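Local coordinates for protein choline kinase (Streptococcus pneumoniae, PDB 4R78) that probably phosphorylates choline using ATP, on a protein kinase-like fold that is seen here with AMP bound, at residues K23-K28 with A103-N108; E37-V42 with A55-K60; N174-L179 with K264-T269; K181-L186 with H257-I262. All blocks are in the same frame, centred on the assembly; numbering follows the deposited sequence.

Contact 1 of 4, residues K23-K28 with A103-N108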
loop_
_atom_site.group_PDB
_atom_site.type_symbol
_atom_site.label_atom_id
_atom_site.label_comp_id
_atom_site.label_asym_id
_atom_site.label_seq_id
_atom_site.Cartn_x
_atom_site.Cartn_y
_atom_site.Cartn_z
ATOM N N LYS A 23 -23.514 5.369 1.775
ATOM C CA LYS A 23 -24.448 6.247 1.064
ATOM C C LYS A 23 -23.747 7.017 -0.054
ATOM O O LYS A 23 -24.288 7.158 -1.151
ATOM C CB LYS A 23 -25.125 7.224 2.029
ATOM C CG LYS A 23 -26.125 6.578 2.975
ATOM C CD LYS A 23 -26.667 7.594 3.970
ATOM C CE LYS A 23 -27.550 6.928 5.013
ATOM N NZ LYS A 23 -27.908 7.867 6.116
ATOM N N ILE A 24 -22.544 7.510 0.235
ATOM C CA ILE A 24 -21.741 8.223 -0.754
ATOM C C ILE A 24 -21.343 7.288 -1.901
ATOM O O ILE A 24 -21.403 7.677 -3.068
ATOM C CB ILE A 24 -20.497 8.899 -0.105
ATOM C CG1 ILE A 24 -20.922 9.904 0.978
ATOM C CG2 ILE A 24 -19.611 9.572 -1.156
ATOM C CD1 ILE A 24 -21.923 10.977 0.522
ATOM N N ILE A 25 -20.964 6.055 -1.562
ATOM C CA ILE A 25 -20.620 5.043 -2.569
ATOM C C ILE A 25 -21.794 4.771 -3.516
ATOM O O ILE A 25 -21.618 4.742 -4.739
ATOM C CB ILE A 25 -20.109 3.728 -1.920
ATOM C CG1 ILE A 25 -18.722 3.948 -1.309
ATOM C CG2 ILE A 25 -20.050 2.591 -2.945
ATOM C CD1 ILE A 25 -18.308 2.894 -0.298
ATOM N N LYS A 26 -22.985 4.587 -2.947
ATOM C CA LYS A 26 -24.205 4.383 -3.734
ATOM C C LYS A 26 -24.419 5.511 -4.752
ATOM O O LYS A 26 -24.748 5.251 -5.912
ATOM C CB LYS A 26 -25.424 4.237 -2.813
ATOM C CG LYS A 26 -26.739 3.972 -3.536
ATOM C CD LYS A 26 -27.882 3.767 -2.557
ATOM C CE LYS A 26 -29.197 3.560 -3.290
ATOM N NZ LYS A 26 -30.328 3.351 -2.346
ATOM N N GLU A 27 -24.210 6.753 -4.314
ATOM C CA GLU A 27 -24.324 7.930 -5.182
ATOM C C GLU A 27 -23.305 7.933 -6.326
ATOM O O GLU A 27 -23.658 8.219 -7.471
ATOM C CB GLU A 27 -24.192 9.220 -4.366
ATOM C CG GLU A 27 -25.351 9.488 -3.413
ATOM C CD GLU A 27 -25.139 10.719 -2.539
ATOM O OE1 GLU A 27 -24.302 11.582 -2.891
ATOM O OE2 GLU A 27 -25.820 10.826 -1.496
ATOM N N LYS A 28 -22.051 7.610 -6.011
ATOM C CA LYS A 28 -20.972 7.623 -7.004
ATOM C C LYS A 28 -21.161 6.541 -8.068
ATOM O O LYS A 28 -20.864 6.759 -9.245
ATOM C CB LYS A 28 -19.599 7.463 -6.331
ATOM C CG LYS A 28 -19.280 8.494 -5.250
ATOM C CD LYS A 28 -19.020 9.888 -5.803
ATOM C CE LYS A 28 -18.809 10.877 -4.666
ATOM N NZ LYS A 28 -18.251 12.175 -5.124
ATOM N N ALA A 103 -14.153 12.697 -3.453
ATOM C CA ALA A 103 -14.183 12.047 -2.143
ATOM C C ALA A 103 -13.048 11.042 -1.932
ATOM O O ALA A 103 -12.753 10.667 -0.797
ATOM C CB ALA A 103 -15.529 11.375 -1.925
ATOM N N GLY A 104 -12.424 10.601 -3.021
ATOM C CA GLY A 104 -11.350 9.611 -2.927
ATOM C C GLY A 104 -11.904 8.203 -2.860
ATOM O O GLY A 104 -11.761 7.509 -1.847
ATOM N N ILE A 105 -12.541 7.788 -3.951
ATOM C CA ILE A 105 -13.229 6.501 -4.029
ATOM C C ILE A 105 -12.895 5.813 -5.349
ATOM O O ILE A 105 -13.069 6.391 -6.426
ATOM C CB ILE A 105 -14.778 6.660 -3.912
ATOM C CG1 ILE A 105 -15.176 7.372 -2.612
ATOM C CG2 ILE A 105 -15.477 5.304 -4.011
ATOM C CD1 ILE A 105 -16.619 7.849 -2.583
ATOM N N LYS A 106 -12.415 4.577 -5.247
ATOM C CA LYS A 106 -12.067 3.770 -6.407
ATOM C C LYS A 106 -13.123 2.697 -6.604
ATOM O O LYS A 106 -13.499 2.004 -5.658
ATOM C CB LYS A 106 -10.688 3.135 -6.197
ATOM C CG LYS A 106 -10.217 2.241 -7.343
ATOM C CD LYS A 106 -8.788 1.737 -7.108
ATOM C CE LYS A 106 -8.724 0.640 -6.050
ATOM N NZ LYS A 106 -7.316 0.250 -5.731
ATOM N N VAL A 107 -13.615 2.578 -7.835
ATOM C CA VAL A 107 -14.592 1.548 -8.171
ATOM C C VAL A 107 -14.005 0.657 -9.258
ATOM O O VAL A 107 -13.741 1.112 -10.373
ATOM C CB VAL A 107 -15.933 2.153 -8.650
ATOM C CG1 VAL A 107 -16.957 1.049 -8.902
ATOM C CG2 VAL A 107 -16.470 3.160 -7.639
ATOM N N ASN A 108 -13.804 -0.613 -8.913
ATOM C CA ASN A 108 -13.122 -1.576 -9.773
ATOM C C ASN A 108 -13.994 -2.782 -10.092
ATOM O O ASN A 108 -15.029 -2.999 -9.457
ATOM C CB ASN A 108 -11.828 -2.055 -9.095
ATOM C CG ASN A 108 -10.673 -1.075 -9.250
ATOM O OD1 ASN A 108 -10.813 -0.003 -9.837
ATOM N ND2 ASN A 108 -9.518 -1.445 -8.715
#

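Contact 2 of 4, residues E37-V42 with A55-K60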
loop_
_atom_site.group_PDB
_atom_site.type_symbol
_atom_site.label_atom_id
_atom_site.label_comp_id
_atom_site.label_asym_id
_atom_site.label_seq_id
_atom_site.Cartn_x
_atom_site.Cartn_y
_atom_site.Cartn_z
ATOM N N GLU A 37 -30.959 0.396 -14.624
ATOM C CA GLU A 37 -30.246 -0.249 -13.516
ATOM C C GLU A 37 -30.277 0.545 -12.209
ATOM O O GLU A 37 -30.415 1.768 -12.215
ATOM C CB GLU A 37 -28.797 -0.542 -13.919
ATOM C CG GLU A 37 -28.649 -1.629 -14.982
ATOM C CD GLU A 37 -27.273 -1.656 -15.627
ATOM O OE1 GLU A 37 -26.595 -0.604 -15.662
ATOM O OE2 GLU A 37 -26.872 -2.735 -16.113
ATOM N N GLU A 38 -30.145 -0.176 -11.095
ATOM C CA GLU A 38 -30.173 0.411 -9.756
ATOM C C GLU A 38 -29.075 -0.182 -8.873
ATOM O O GLU A 38 -28.616 -1.298 -9.113
ATOM C CB GLU A 38 -31.529 0.159 -9.088
ATOM C CG GLU A 38 -32.718 0.858 -9.737
ATOM C CD GLU A 38 -34.052 0.396 -9.172
ATOM O OE1 GLU A 38 -34.105 -0.698 -8.562
ATOM O OE2 GLU A 38 -35.054 1.124 -9.346
ATOM N N VAL A 39 -28.661 0.571 -7.856
ATOM C CA VAL A 39 -27.760 0.050 -6.829
ATOM C C VAL A 39 -28.587 -0.737 -5.815
ATOM O O VAL A 39 -29.463 -0.180 -5.148
ATOM C CB VAL A 39 -26.965 1.172 -6.107
ATOM C CG1 VAL A 39 -26.030 0.577 -5.054
ATOM C CG2 VAL A 39 -26.173 2.009 -7.105
ATOM N N LEU A 40 -28.308 -2.032 -5.713
ATOM C CA LEU A 40 -29.064 -2.925 -4.837
ATOM C C LEU A 40 -28.543 -2.896 -3.402
ATOM O O LEU A 40 -29.327 -2.822 -2.453
ATOM C CB LEU A 40 -29.051 -4.361 -5.378
ATOM C CG LEU A 40 -29.666 -4.620 -6.761
ATOM C CD1 LEU A 40 -29.252 -5.990 -7.286
ATOM C CD2 LEU A 40 -31.187 -4.480 -6.746
ATOM N N SER A 41 -27.221 -2.954 -3.252
ATOM C CA SER A 41 -26.586 -2.957 -1.934
ATOM C C SER A 41 -25.136 -2.489 -1.980
ATOM O O SER A 41 -24.446 -2.661 -2.987
ATOM C CB SER A 41 -26.650 -4.353 -1.305
ATOM O OG SER A 41 -26.077 -5.329 -2.159
ATOM N N VAL A 42 -24.698 -1.879 -0.882
ATOM C CA VAL A 42 -23.287 -1.579 -0.648
ATOM C C VAL A 42 -22.955 -2.132 0.733
ATOM O O VAL A 42 -23.462 -1.640 1.743
ATOM C CB VAL A 42 -22.981 -0.060 -0.699
ATOM C CG1 VAL A 42 -21.504 0.202 -0.415
ATOM C CG2 VAL A 42 -23.374 0.533 -2.049
ATOM N N ALA A 55 -20.209 -3.550 -3.936
ATOM C CA ALA A 55 -21.425 -2.909 -4.407
ATOM C C ALA A 55 -22.106 -3.786 -5.441
ATOM O O ALA A 55 -21.486 -4.210 -6.414
ATOM C CB ALA A 55 -21.115 -1.557 -4.989
ATOM N N LYS A 56 -23.386 -4.059 -5.217
ATOM C CA LYS A 56 -24.164 -4.868 -6.143
ATOM C C LYS A 56 -25.191 -4.007 -6.856
ATOM O O LYS A 56 -25.929 -3.247 -6.226
ATOM C CB LYS A 56 -24.827 -6.043 -5.421
ATOM C CG LYS A 56 -23.834 -7.078 -4.903
ATOM C CD LYS A 56 -24.525 -8.256 -4.234
ATOM C CE LYS A 56 -23.506 -9.215 -3.634
ATOM N NZ LYS A 56 -24.143 -10.393 -2.989
ATOM N N THR A 57 -25.197 -4.108 -8.181
ATOM C CA THR A 57 -26.172 -3.427 -9.019
ATOM C C THR A 57 -26.949 -4.489 -9.796
ATOM O O THR A 57 -26.633 -5.675 -9.705
ATOM C CB THR A 57 -25.503 -2.423 -9.995
ATOM O OG1 THR A 57 -24.775 -3.132 -11.002
ATOM C CG2 THR A 57 -24.554 -1.479 -9.251
ATOM N N THR A 58 -27.953 -4.061 -10.557
ATOM C CA THR A 58 -28.806 -4.980 -11.324
ATOM C C THR A 58 -28.030 -6.063 -12.091
ATOM O O THR A 58 -28.325 -7.254 -11.963
ATOM C CB THR A 58 -29.716 -4.203 -12.305
ATOM O OG1 THR A 58 -30.436 -3.192 -11.591
ATOM C CG2 THR A 58 -30.709 -5.139 -12.996
ATOM N N ASN A 59 -27.042 -5.643 -12.878
ATOM C CA ASN A 59 -26.300 -6.559 -13.748
ATOM C C ASN A 59 -24.813 -6.653 -13.438
ATOM O O ASN A 59 -24.065 -7.328 -14.152
ATOM C CB ASN A 59 -26.465 -6.141 -15.211
ATOM C CG ASN A 59 -27.878 -6.317 -15.719
ATOM O OD1 ASN A 59 -28.402 -5.450 -16.419
ATOM N ND2 ASN A 59 -28.501 -7.442 -15.381
ATOM N N LYS A 60 -24.381 -5.976 -12.378
ATOM C CA LYS A 60 -22.958 -5.817 -12.127
ATOM C C LYS A 60 -22.603 -5.779 -10.648
ATOM O O LYS A 60 -23.371 -5.286 -9.823
ATOM C CB LYS A 60 -22.462 -4.534 -12.797
ATOM C CG LYS A 60 -20.985 -4.536 -13.118
ATOM C CD LYS A 60 -20.733 -5.057 -14.513
ATOM C CE LYS A 60 -19.264 -5.350 -14.739
ATOM N NZ LYS A 60 -18.401 -4.186 -14.400
#

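Contact 3 of 4, residues N174-L179 with K264-T269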
loop_
_atom_site.group_PDB
_atom_site.type_symbol
_atom_site.label_atom_id
_atom_site.label_comp_id
_atom_site.label_asym_id
_atom_site.label_seq_id
_atom_site.Cartn_x
_atom_site.Cartn_y
_atom_site.Cartn_z
ATOM N N ASN A 174 14.546 10.677 16.589
ATOM C CA ASN A 174 15.864 11.165 16.198
ATOM C C ASN A 174 16.733 10.072 15.576
ATOM O O ASN A 174 17.469 10.324 14.618
ATOM C CB ASN A 174 16.580 11.831 17.376
ATOM C CG ASN A 174 15.880 13.096 17.857
ATOM O OD1 ASN A 174 15.940 13.431 19.035
ATOM N ND2 ASN A 174 15.217 13.804 16.946
ATOM N N ALA A 175 16.645 8.860 16.115
ATOM C CA ALA A 175 17.371 7.725 15.547
ATOM C C ALA A 175 16.869 7.394 14.140
ATOM O O ALA A 175 17.661 7.107 13.246
ATOM C CB ALA A 175 17.277 6.506 16.460
ATOM N N VAL A 176 15.552 7.448 13.948
ATOM C CA VAL A 176 14.960 7.224 12.627
ATOM C C VAL A 176 15.414 8.302 11.633
ATOM O O VAL A 176 15.857 7.981 10.525
ATOM C CB VAL A 176 13.417 7.132 12.700
ATOM C CG1 VAL A 176 12.802 7.121 11.297
ATOM C CG2 VAL A 176 13.002 5.884 13.461
ATOM N N PHE A 177 15.335 9.569 12.041
ATOM C CA PHE A 177 15.744 10.676 11.168
ATOM C C PHE A 177 17.241 10.682 10.844
ATOM O O PHE A 177 17.654 11.274 9.844
ATOM C CB PHE A 177 15.304 12.031 11.745
ATOM C CG PHE A 177 13.899 12.432 11.364
ATOM C CD1 PHE A 177 13.660 13.199 10.227
ATOM C CD2 PHE A 177 12.815 12.047 12.147
ATOM C CE1 PHE A 177 12.361 13.574 9.876
ATOM C CE2 PHE A 177 11.510 12.417 11.802
ATOM C CZ PHE A 177 11.288 13.181 10.664
ATOM N N SER A 178 18.046 10.028 11.686
ATOM C CA SER A 178 19.483 9.911 11.431
ATOM C C SER A 178 19.768 9.021 10.220
ATOM O O SER A 178 20.849 9.085 9.635
ATOM C CB SER A 178 20.232 9.392 12.666
ATOM O OG SER A 178 20.121 7.985 12.793
ATOM N N LEU A 179 18.790 8.198 9.843
ATOM C CA LEU A 179 18.933 7.305 8.695
ATOM C C LEU A 179 18.917 8.032 7.352
ATOM O O LEU A 179 19.379 7.485 6.348
ATOM C CB LEU A 179 17.863 6.207 8.732
ATOM C CG LEU A 179 17.885 5.294 9.966
ATOM C CD1 LEU A 179 16.661 4.387 9.996
ATOM C CD2 LEU A 179 19.172 4.475 10.050
ATOM N N LYS A 264 12.717 -1.028 6.156
ATOM C CA LYS A 264 11.881 -1.752 7.124
ATOM C C LYS A 264 11.616 -0.879 8.355
ATOM O O LYS A 264 10.487 -0.797 8.827
ATOM C CB LYS A 264 12.535 -3.076 7.544
ATOM C CG LYS A 264 12.471 -4.191 6.502
ATOM C CD LYS A 264 13.127 -5.446 7.054
ATOM C CE LYS A 264 13.035 -6.615 6.090
ATOM N NZ LYS A 264 13.896 -7.744 6.555
ATOM N N ILE A 265 12.659 -0.219 8.862
ATOM C CA ILE A 265 12.521 0.663 10.023
ATOM C C ILE A 265 11.623 1.859 9.709
ATOM O O ILE A 265 10.762 2.229 10.512
ATOM C CB ILE A 265 13.901 1.150 10.539
ATOM C CG1 ILE A 265 14.721 -0.031 11.071
ATOM C CG2 ILE A 265 13.737 2.208 11.637
ATOM C CD1 ILE A 265 16.210 0.251 11.166
ATOM N N LEU A 266 11.815 2.445 8.529
ATOM C CA LEU A 266 11.020 3.599 8.128
ATOM C C LEU A 266 9.553 3.226 7.965
ATOM O O LEU A 266 8.675 3.993 8.343
ATOM C CB LEU A 266 11.569 4.225 6.843
ATOM C CG LEU A 266 12.944 4.895 6.923
ATOM C CD1 LEU A 266 13.310 5.502 5.591
ATOM C CD2 LEU A 266 12.968 5.960 7.995
ATOM N N GLN A 267 9.297 2.038 7.425
ATOM C CA GLN A 267 7.933 1.545 7.250
ATOM C C GLN A 267 7.225 1.306 8.579
ATOM O O GLN A 267 6.092 1.739 8.765
ATOM C CB GLN A 267 7.921 0.284 6.384
ATOM C CG GLN A 267 8.074 0.612 4.911
ATOM C CD GLN A 267 8.588 -0.527 4.056
ATOM O OE1 GLN A 267 9.200 -0.297 3.004
ATOM N NE2 GLN A 267 8.341 -1.751 4.483
ATOM N N ASP A 268 7.895 0.633 9.512
ATOM C CA ASP A 268 7.302 0.413 10.824
ATOM C C ASP A 268 6.981 1.732 11.528
ATOM O O ASP A 268 5.930 1.854 12.164
ATOM C CB ASP A 268 8.191 -0.479 11.687
ATOM C CG ASP A 268 7.958 -1.953 11.428
ATOM O OD1 ASP A 268 6.861 -2.328 10.958
ATOM O OD2 ASP A 268 8.872 -2.752 11.711
ATOM N N THR A 269 7.861 2.721 11.372
ATOM C CA THR A 269 7.642 4.044 11.950
ATOM C C THR A 269 6.425 4.713 11.311
ATOM O O THR A 269 5.486 5.111 12.009
ATOM C CB THR A 269 8.888 4.944 11.803
ATOM O OG1 THR A 269 10.014 4.295 12.411
ATOM C CG2 THR A 269 8.661 6.276 12.489
#

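Contact 4 of 4, residues K181-L186 with H257-I262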
loop_
_atom_site.group_PDB
_atom_site.type_symbol
_atom_site.label_atom_id
_atom_site.label_comp_id
_atom_site.label_asym_id
_atom_site.label_seq_id
_atom_site.Cartn_x
_atom_site.Cartn_y
_atom_site.Cartn_z
ATOM N N LYS A 181 20.694 10.630 6.410
ATOM C CA LYS A 181 22.086 10.854 6.014
ATOM C C LYS A 181 22.725 9.601 5.416
ATOM O O LYS A 181 23.458 9.690 4.427
ATOM C CB LYS A 181 22.908 11.370 7.208
ATOM C CG LYS A 181 24.423 11.497 6.974
ATOM C CD LYS A 181 24.765 12.563 5.943
ATOM C CE LYS A 181 26.266 12.624 5.693
ATOM N NZ LYS A 181 26.592 13.638 4.655
ATOM N N ARG A 182 22.453 8.441 6.015
ATOM C CA ARG A 182 22.984 7.183 5.508
ATOM C C ARG A 182 22.426 6.891 4.120
ATOM O O ARG A 182 23.173 6.532 3.216
ATOM C CB ARG A 182 22.710 6.019 6.469
ATOM C CG ARG A 182 23.281 4.672 6.016
ATOM C CD ARG A 182 24.796 4.720 5.795
ATOM N NE ARG A 182 25.344 3.415 5.437
ATOM C CZ ARG A 182 26.590 3.202 5.020
ATOM N NH1 ARG A 182 27.445 4.212 4.892
ATOM N NH2 ARG A 182 26.982 1.972 4.720
ATOM N N LEU A 183 21.116 7.072 3.950
ATOM C CA LEU A 183 20.493 6.866 2.640
ATOM C C LEU A 183 21.078 7.790 1.568
ATOM O O LEU A 183 21.281 7.367 0.432
ATOM C CB LEU A 183 18.968 6.993 2.714
ATOM C CG LEU A 183 18.201 5.821 3.342
ATOM C CD1 LEU A 183 16.747 6.201 3.565
ATOM C CD2 LEU A 183 18.304 4.541 2.502
ATOM N N ALA A 184 21.362 9.041 1.937
ATOM C CA ALA A 184 21.993 9.993 1.016
ATOM C C ALA A 184 23.402 9.554 0.610
ATOM O O ALA A 184 23.790 9.688 -0.554
ATOM C CB ALA A 184 22.015 11.390 1.621
ATOM N N ASP A 185 24.156 9.015 1.567
ATOM C CA ASP A 185 25.504 8.508 1.300
ATOM C C ASP A 185 25.480 7.300 0.362
ATOM O O ASP A 185 26.263 7.234 -0.589
ATOM C CB ASP A 185 26.217 8.157 2.613
ATOM C CG ASP A 185 27.705 7.852 2.425
ATOM O OD1 ASP A 185 28.283 8.214 1.377
ATOM O OD2 ASP A 185 28.309 7.256 3.342
ATOM N N LEU A 186 24.577 6.355 0.621
ATOM C CA LEU A 186 24.428 5.169 -0.222
ATOM C C LEU A 186 23.967 5.549 -1.626
ATOM O O LEU A 186 24.358 4.915 -2.610
ATOM C CB LEU A 186 23.447 4.174 0.409
ATOM C CG LEU A 186 23.834 3.547 1.755
ATOM C CD1 LEU A 186 22.663 2.776 2.343
ATOM C CD2 LEU A 186 25.062 2.651 1.629
ATOM N N HIS A 257 21.045 -4.866 0.493
ATOM C CA HIS A 257 20.559 -5.401 1.764
ATOM C C HIS A 257 20.428 -4.316 2.829
ATOM O O HIS A 257 19.480 -4.335 3.609
ATOM C CB HIS A 257 21.462 -6.531 2.270
ATOM C CG HIS A 257 21.320 -7.808 1.501
ATOM N ND1 HIS A 257 21.917 -8.011 0.276
ATOM C CD2 HIS A 257 20.652 -8.950 1.790
ATOM C CE1 HIS A 257 21.625 -9.224 -0.157
ATOM N NE2 HIS A 257 20.858 -9.814 0.741
ATOM N N GLU A 258 21.369 -3.372 2.854
ATOM C CA GLU A 258 21.324 -2.299 3.845
ATOM C C GLU A 258 20.118 -1.385 3.651
ATOM O O GLU A 258 19.465 -1.009 4.627
ATOM C CB GLU A 258 22.622 -1.481 3.876
ATOM C CG GLU A 258 22.671 -0.526 5.068
ATOM C CD GLU A 258 23.950 0.282 5.175
ATOM O OE1 GLU A 258 24.874 0.088 4.358
ATOM O OE2 GLU A 258 24.026 1.118 6.101
ATOM N N LYS A 259 19.813 -1.045 2.400
ATOM C CA LYS A 259 18.640 -0.219 2.108
ATOM C C LYS A 259 17.361 -0.924 2.552
ATOM O O LYS A 259 16.480 -0.297 3.128
ATOM C CB LYS A 259 18.559 0.142 0.623
ATOM C CG LYS A 259 19.466 1.277 0.189
ATOM C CD LYS A 259 19.286 1.521 -1.297
ATOM C CE LYS A 259 20.043 2.737 -1.764
ATOM N NZ LYS A 259 19.944 2.855 -3.251
ATOM N N ILE A 260 17.268 -2.226 2.288
ATOM C CA ILE A 260 16.123 -3.007 2.741
ATOM C C ILE A 260 15.957 -2.888 4.260
ATOM O O ILE A 260 14.857 -2.628 4.747
ATOM C CB ILE A 260 16.222 -4.484 2.287
ATOM C CG1 ILE A 260 16.080 -4.571 0.764
ATOM C CG2 ILE A 260 15.148 -5.348 2.966
ATOM C CD1 ILE A 260 16.457 -5.922 0.180
ATOM N N ALA A 261 17.054 -3.058 4.996
ATOM C CA ALA A 261 17.015 -2.980 6.455
ATOM C C ALA A 261 16.537 -1.603 6.929
ATOM O O ALA A 261 15.719 -1.501 7.847
ATOM C CB ALA A 261 18.386 -3.311 7.042
ATOM N N ILE A 262 17.043 -0.552 6.288
ATOM C CA ILE A 262 16.664 0.821 6.620
ATOM C C ILE A 262 15.186 1.092 6.326
ATOM O O ILE A 262 14.480 1.666 7.158
ATOM C CB ILE A 262 17.584 1.852 5.913
ATOM C CG1 ILE A 262 18.998 1.771 6.504
ATOM C CG2 ILE A 262 17.018 3.266 6.044
ATOM C CD1 ILE A 262 20.080 2.490 5.706
#

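Contact 1 of 4, residues K23-K28 with A103-N108
No ring or other flat group takes part where I24, I25 and K28 meet I105; the touching atoms are almost all aliphatic carbons. The CD1 methyl of I105 reaches the helix near two residues one turn apart, 3.7 Å from I24 CG2 and 3.8 Å from K28 CG. The I105 side chain crosses those of I24 and K28 at about a right angle. I24 offers its CG2 branch because that methyl stands opposite its own main-chain nitrogen, while the longer CG1-CD1 arm leads off elsewhere. I25 adds a looser touch, its CG1 lying 4.4 Å from I105 CG2. This is helix 20-30 packed against the five-stranded antiparallel sheet of the N-terminal lobe of a protein kinase-like fold; the axis of segment 23-28 passes 10.2 Å from that of strand 105-108, crossing it at -57°. The strand starts with a G1 beta bulge, in which G104 and I105 both face D100. G104 sits at a positive phi (84°), a conformation that suits glycine. K28, bent at its second torsion (chi2 -71°), carries NZ past A103 CB at 4.3 Å to a salt bridge with D100, whose OD1 also accepts from A103 N.

Contact 2 of 4, residues E37-V42 with A55-K60
E37 meets T58 where the hairpin of strands 39-44 and 52-57 draws together at its open end, with E37 CG packed against T58 CB; E37 OE1 is meanwhile taken up by S34 N. This antiparallel pair forms the edge of the five-stranded sheet of the N-terminal lobe, and a classic beta bulge interrupts it. At E38 the chain is gripped twice by one residue: E38 N gives a nearly straight bond to T58 OG1 (3.1 Å, 160° at the hydrogen), and T58 N returns a more bent one to E38 O. T57 CA also comes within 3.2 Å of E38 O in a CA-H...O contact. V39 and T57 follow as a non-hydrogen-bonded pair, their side chains on the sheet face that carries V42 and A55, toward helix 20-30. The bulge comes next. With L40 turned to a helix-like psi of -45°, L40 N and S41 N both point at K56 O, at 2.7 Å and 3.3 Å, and the L40 side chain lies alongside the opposite strand, CD1 3.6 Å from T57 O. S41 pairs with K56 on the other face, OG beside K56 CB at 3.6 Å, while K56 N donates to S41 O at 2.8 Å. Past this regular bond, V42 brings its CG2 methyl to 4.3 Å from A55 CB.

Contact 3 of 4, residues N174-L179 with K264-T269
V176 stands opposite L266 and T269 and turns one methyl chiefly to each. CG1 lies opposite the main-chain nitrogen (chi1 171°) and meets L266 CD2 at 3.5 Å, the two side chains crossing at a slant. CG2, the other branch, reaches T269 OG1 at 3.5 Å; V176 and T269 point toward each other, tip to tip. The same CG2 also passes I265 CG2 at 4.2 Å, but there the side chains slide by one another in opposite directions. L179, three residues on, lies across I265 at about a right angle, its CD1 4.0 Å from I265 CG2, while L179 CD1 only just touches L266 CD2.

A hydroxyl set against a valine methyl in so buried a place needs a polar partner, and T269 finds it in its own helix. OG1 donates to I265 O at 2.9 Å, a bond that holds the rotation of the threonine about CA-CB, while T269 N makes the regular helical bond to that oxygen from the opposite face of the carbonyl plane. On the other segment, S178 OG turns back to A175 O at 2.7 Å, and L179 N is held by V176 O.

Helix 149-159 lies against V176 and L266, while helix 288-303 packs against L179 and T269. Branched aliphatic side chains packed between helices, with no hydrogen bond joining the two segments, are the substance of the mostly helical C-terminal lobe in a protein kinase-like fold.

Contact 4 of 4, residues K181-L186 with H257-I262
L183 and I262 form the close-packed side of this contact, and R182 with E258 the more open one. In the buried part the leucine and isoleucine slide past each other in opposite directions, L183 CD1 lying 3.9 Å from I262 CG2. L186 CD1 extends the patch, 4.1 Å from K259 CG. The lysine thus lends its methylene chain to the apolar layer and runs extended to a polar end, where NZ finds salt bridges with D222 and D189.

Toward the partly exposed side, polar geometry takes over. R182 turns at its second torsion (chi2 58°) and grips E258 side-on through two nitrogens, NE to OE2 at 2.7 Å and NH2 to OE1 at 2.9 Å. Both oxygens lie near the guanidinium plane, but the carboxylate itself is rotated 39° from it; OE1 uses its syn lone pair. L186 CD2 sits 3.6 Å over one face of the guanidinium, offset toward its rim. A looser salt bridge, R182 NH1 to D185 OD2 at 3.5 Å, completes the network within the helix, and Y303 OH is hydrogen-bonded to E258 OE2, tying in helix 288-303.

Segments 181-186 and 257-262 run nearly antiparallel, 156° between their directions and 11.1 Å between their axes at closest approach: an antiparallel helix-helix packing contact within the helical C-terminal lobe of the kinase-like fold.

Overall arrangement
The four contacts fall into two pairs at opposite sides of the chain's centre, one pair for each lobe of the kinase-like fold. Contacts 1 and 2, centres 13 Å apart, share the five-stranded sheet: helix 20-30 is followed in the chain by strand 39-44, and I25 and K26 pack against V42 and V39. Contacts 3 and 4, centres 11 Å apart, both use helix 257-280, against the successive helices 169-177 and 179-186, and meet where L266 touches L183. Along the chain, contact 2 falls between the segments of contact 1, and contact 4 between those of contact 3. Between the pairs, centres are 35 to 49 Å apart, so the two pairs do not touch and report on separate lobes.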